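Local coordinates for PatF (Prochloron didemni, PDB 4BG2), which is a barrel-fold member of the cyanobactin prenyltransferase family from the patellamide pathway, whose own reaction is not firmly established, at residues V220-G231 / I242-I250. Numbering follows the deposited sequence.
Sequences VNSIFREGYLFG and ILFFYHSII
One face of the H247 imidazole is covered by the backbone of G227, whose CA lies 3.7 Å from the ring centroid in a CH-pi contact. Setting CG anti to its own carbonyl carbon (chi1 -70°) brings the ring back over G227, just past the I223-E226 turn. The F245 ring carries I223 CD1 on one face, 4.0 Å from its centroid, and has F224 CA at its edge. F230 lies alongside F245 pointing the same way, their planes oblique at 39°, while F224 CB covers one face of F230. At the hairpin's open end, the Y228 ring receives Y246 CB over one face and S248 N at its edge; the Y228 OH comes 3.4 Å from Y246 CD1, and the hydroxyl of Y246 bonds to E51. Beyond the rings, V220 CG2 and L243 CD1 press tip to tip, tightly, at 3.4 Å.

Strands 229-233 and 242-247 form an antiparallel hairpin of the closed ten-stranded barrel. G231 and F244 exchange two nearly straight hydrogen bonds, F244 N to G231 O being 2.7 Å; Y246 N donates to L229 O, and Y228 N weakly to Y246 O. F230 and F245 share the sheet face packed against helices 206-215 and 285-288; L229, F244 and Y246 occupy the other. A water bridges I223 O and H247 NE2, the latter at 2.9 Å. With an alanine at H247, the CH-pi cover of G227 CA would probably be lost and the water left without its imidazole partner. Apolar side chains thus join the hairpin to helix 218-223, and one water links the turn carbonyl of I223 to H247.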
loop_
_atom_site.group_PDB
_atom_site.type_symbol
_atom_site.label_atom_id
_atom_site.label_comp_id
_atom_site.label_asym_id
_atom_site.label_seq_id
_atom_site.Cartn_x
_atom_site.Cartn_y
_atom_site.Cartn_z
ATOM N N VAL A 220 15.203 10.574 -10.223
ATOM C CA VAL A 220 14.467 10.584 -8.946
ATOM C C VAL A 220 14.423 11.971 -8.320
ATOM O O VAL A 220 13.344 12.471 -7.975
ATOM C CB VAL A 220 15.068 9.605 -7.916
ATOM C CG1 VAL A 220 14.468 9.843 -6.530
ATOM C CG2 VAL A 220 14.782 8.177 -8.353
ATOM N N ASN A 221 15.584 12.607 -8.214
ATOM C CA ASN A 221 15.661 13.963 -7.669
ATOM C C ASN A 221 14.848 14.998 -8.422
ATOM O O ASN A 221 14.331 15.924 -7.807
ATOM C CB ASN A 221 17.112 14.421 -7.497
ATOM C CG ASN A 221 17.690 13.945 -6.174
ATOM O OD1 ASN A 221 17.428 14.551 -5.124
ATOM N ND2 ASN A 221 18.406 12.816 -6.202
ATOM N N SER A 222 14.673 14.814 -9.726
ATOM C CA SER A 222 13.945 15.796 -10.521
ATOM C C SER A 222 12.434 15.707 -10.395
ATOM O O SER A 222 11.758 16.669 -10.725
ATOM C CB SER A 222 14.345 15.722 -11.994
ATOM O OG SER A 222 13.685 14.653 -12.626
ATOM N N ILE A 223 11.908 14.571 -9.918
ATOM C CA ILE A 223 10.452 14.374 -9.808
ATOM C C ILE A 223 9.911 14.210 -8.386
ATOM O O ILE A 223 8.730 14.388 -8.173
ATOM C CB ILE A 223 9.941 13.166 -10.643
ATOM C CG1 ILE A 223 10.626 11.878 -10.194
ATOM C CG2 ILE A 223 10.149 13.437 -12.140
ATOM C CD1 ILE A 223 10.064 10.607 -10.801
ATOM N N PHE A 224 10.757 13.879 -7.412
ATOM C CA PHE A 224 10.229 13.398 -6.137
ATOM C C PHE A 224 9.480 14.434 -5.312
ATOM O O PHE A 224 8.667 14.069 -4.486
ATOM C CB PHE A 224 11.306 12.681 -5.303
ATOM C CG PHE A 224 12.170 13.592 -4.484
ATOM C CD1 PHE A 224 13.185 14.314 -5.074
ATOM C CD2 PHE A 224 11.987 13.689 -3.114
ATOM C CE1 PHE A 224 13.994 15.154 -4.320
ATOM C CE2 PHE A 224 12.780 14.517 -2.357
ATOM C CZ PHE A 224 13.792 15.244 -2.955
ATOM N N ARG A 225 9.733 15.709 -5.563
ATOM C CA ARG A 225 9.060 16.814 -4.870
ATOM C C ARG A 225 7.862 17.375 -5.624
ATOM O O ARG A 225 7.203 18.273 -5.125
ATOM C CB ARG A 225 10.037 17.966 -4.658
ATOM C CG ARG A 225 11.233 17.615 -3.799
ATOM C CD ARG A 225 12.298 18.687 -3.954
ATOM N NE ARG A 225 13.190 18.724 -2.805
ATOM C CZ ARG A 225 14.302 19.443 -2.743
ATOM N NH1 ARG A 225 14.680 20.196 -3.772
ATOM N NH2 ARG A 225 15.046 19.399 -1.643
ATOM N N GLU A 226 7.593 16.849 -6.815
ATOM C CA GLU A 226 6.485 17.311 -7.666
ATOM C C GLU A 226 5.080 16.875 -7.232
ATOM O O GLU A 226 4.096 17.521 -7.588
ATOM C CB GLU A 226 6.716 16.868 -9.113
ATOM C CG GLU A 226 7.924 17.545 -9.741
ATOM C CD GLU A 226 7.873 19.049 -9.588
ATOM O OE1 GLU A 226 6.905 19.668 -10.081
ATOM O OE2 GLU A 226 8.797 19.606 -8.956
ATOM N N GLY A 227 4.986 15.767 -6.502
ATOM C CA GLY A 227 3.709 15.322 -5.951
ATOM C C GLY A 227 3.586 15.837 -4.536
ATOM O O GLY A 227 4.439 16.578 -4.068
ATOM N N TYR A 228 2.546 15.430 -3.831
ATOM C CA TYR A 228 2.372 15.889 -2.455
ATOM C C TYR A 228 3.127 15.010 -1.445
ATOM O O TYR A 228 3.339 15.413 -0.305
ATOM C CB TYR A 228 0.891 15.994 -2.087
ATOM C CG TYR A 228 0.157 14.683 -1.934
ATOM C CD1 TYR A 228 0.142 13.995 -0.710
ATOM C CD2 TYR A 228 -0.560 14.140 -2.994
ATOM C CE1 TYR A 228 -0.545 12.789 -0.563
ATOM C CE2 TYR A 228 -1.258 12.944 -2.848
ATOM C CZ TYR A 228 -1.244 12.278 -1.629
ATOM O OH TYR A 228 -1.928 11.091 -1.477
ATOM N N LEU A 229 3.536 13.821 -1.860
ATOM C CA LEU A 229 4.242 12.920 -0.952
ATOM C C LEU A 229 5.188 12.076 -1.739
ATOM O O LEU A 229 4.901 11.688 -2.860
ATOM C CB LEU A 229 3.236 12.040 -0.165
ATOM C CG LEU A 229 3.712 11.146 1.006
ATOM C CD1 LEU A 229 4.426 11.922 2.098
ATOM C CD2 LEU A 229 2.529 10.399 1.627
ATOM N N PHE A 230 6.315 11.755 -1.131
ATOM C CA PHE A 230 7.293 10.844 -1.709
ATOM C C PHE A 230 7.601 9.814 -0.646
ATOM O O PHE A 230 7.757 10.164 0.540
ATOM C CB PHE A 230 8.573 11.611 -2.081
ATOM C CG PHE A 230 9.739 10.718 -2.442
ATOM C CD1 PHE A 230 9.714 9.956 -3.608
ATOM C CD2 PHE A 230 10.853 10.651 -1.633
ATOM C CE1 PHE A 230 10.774 9.132 -3.941
ATOM C CE2 PHE A 230 11.910 9.833 -1.951
ATOM C CZ PHE A 230 11.877 9.074 -3.120
ATOM N N GLY A 231 7.686 8.558 -1.047
ATOM C CA GLY A 231 8.011 7.476 -0.110
ATOM C C GLY A 231 8.899 6.436 -0.746
ATOM O O GLY A 231 8.982 6.324 -1.957
ATOM N N ILE A 242 11.580 0.262 -3.341
ATOM C CA ILE A 242 10.542 0.680 -4.256
ATOM C C ILE A 242 10.102 2.088 -3.867
ATOM O O ILE A 242 9.866 2.369 -2.700
ATOM C CB ILE A 242 9.388 -0.340 -4.316
ATOM C CG1 ILE A 242 8.325 0.112 -5.308
ATOM C CG2 ILE A 242 8.761 -0.569 -2.950
ATOM C CD1 ILE A 242 7.483 -1.036 -5.788
ATOM N N LEU A 243 10.112 2.994 -4.846
ATOM C CA LEU A 243 9.846 4.403 -4.614
ATOM C C LEU A 243 8.420 4.657 -4.955
ATOM O O LEU A 243 7.928 4.097 -5.910
ATOM C CB LEU A 243 10.750 5.307 -5.481
ATOM C CG LEU A 243 12.245 4.994 -5.487
ATOM C CD1 LEU A 243 13.024 6.005 -6.341
ATOM C CD2 LEU A 243 12.815 4.970 -4.070
ATOM N N PHE A 244 7.747 5.488 -4.173
ATOM C CA PHE A 244 6.353 5.793 -4.399
ATOM C C PHE A 244 6.279 7.297 -4.624
ATOM O O PHE A 244 6.807 8.056 -3.827
ATOM C CB PHE A 244 5.501 5.458 -3.160
ATOM C CG PHE A 244 5.003 4.059 -3.103
ATOM C CD1 PHE A 244 5.882 2.988 -2.953
ATOM C CD2 PHE A 244 3.619 3.793 -3.073
ATOM C CE1 PHE A 244 5.387 1.674 -2.850
ATOM C CE2 PHE A 244 3.141 2.502 -2.961
ATOM C CZ PHE A 244 4.027 1.437 -2.843
ATOM N N PHE A 245 5.554 7.703 -5.660
ATOM C CA PHE A 245 5.323 9.108 -5.961
ATOM C C PHE A 245 3.816 9.366 -5.938
ATOM O O PHE A 245 3.133 8.925 -6.850
ATOM C CB PHE A 245 5.901 9.433 -7.332
ATOM C CG PHE A 245 7.349 9.076 -7.467
ATOM C CD1 PHE A 245 8.335 9.966 -7.045
ATOM C CD2 PHE A 245 7.728 7.859 -7.990
ATOM C CE1 PHE A 245 9.671 9.638 -7.160
ATOM C CE2 PHE A 245 9.057 7.521 -8.104
ATOM C CZ PHE A 245 10.033 8.407 -7.685
ATOM N N TYR A 246 3.325 10.073 -4.911
ATOM C CA TYR A 246 1.894 10.351 -4.727
ATOM C C TYR A 246 1.485 11.693 -5.344
ATOM O O TYR A 246 2.124 12.706 -5.107
ATOM C CB TYR A 246 1.497 10.302 -3.231
ATOM C CG TYR A 246 1.071 8.890 -2.734
ATOM C CD1 TYR A 246 -0.275 8.478 -2.841
ATOM C CD2 TYR A 246 1.973 7.992 -2.175
ATOM C CE1 TYR A 246 -0.697 7.216 -2.411
ATOM C CE2 TYR A 246 1.554 6.715 -1.740
ATOM C CZ TYR A 246 0.217 6.334 -1.874
ATOM O OH TYR A 246 -0.252 5.078 -1.464
ATOM N N HIS A 247 0.418 11.679 -6.136
ATOM C CA HIS A 247 -0.114 12.876 -6.782
ATOM C C HIS A 247 -1.615 12.997 -6.579
ATOM O O HIS A 247 -2.345 12.003 -6.666
ATOM C CB HIS A 247 0.165 12.833 -8.277
ATOM C CG HIS A 247 1.604 13.013 -8.616
ATOM N ND1 HIS A 247 2.142 14.239 -8.936
ATOM C CD2 HIS A 247 2.624 12.123 -8.663
ATOM C CE1 HIS A 247 3.434 14.093 -9.178
ATOM N NE2 HIS A 247 3.751 12.821 -9.016
ATOM N N SER A 248 -2.070 14.221 -6.332
ATOM C CA SER A 248 -3.481 14.478 -6.136
ATOM C C SER A 248 -4.142 14.966 -7.427
ATOM O O SER A 248 -5.349 15.013 -7.501
ATOM C CB SER A 248 -3.689 15.488 -5.003
ATOM O OG SER A 248 -3.066 16.708 -5.319
ATOM N N ILE A 249 -3.346 15.301 -8.437
ATOM C CA ILE A 249 -3.864 15.690 -9.741
ATOM C C ILE A 249 -3.393 14.682 -10.781
ATOM O O ILE A 249 -2.225 14.660 -11.178
ATOM C CB ILE A 249 -3.428 17.115 -10.149
ATOM C CG1 ILE A 249 -3.474 18.057 -8.933
ATOM C CG2 ILE A 249 -4.330 17.640 -11.268
ATOM C CD1 ILE A 249 -3.008 19.471 -9.220
ATOM N N ILE A 250 -4.328 13.861 -11.238
ATOM C CA ILE A 250 -4.031 12.762 -12.149
ATOM C C ILE A 250 -3.352 13.226 -13.439
ATOM O O ILE A 250 -2.425 12.575 -13.922
ATOM C CB ILE A 250 -5.305 11.961 -12.481
ATOM C CG1 ILE A 250 -5.848 11.321 -11.202
ATOM C CG2 ILE A 250 -5.003 10.879 -13.520
ATOM C CD1 ILE A 250 -7.191 10.646 -11.367
HETATM O O HOH W 1 6.405 12.873 -7.908
#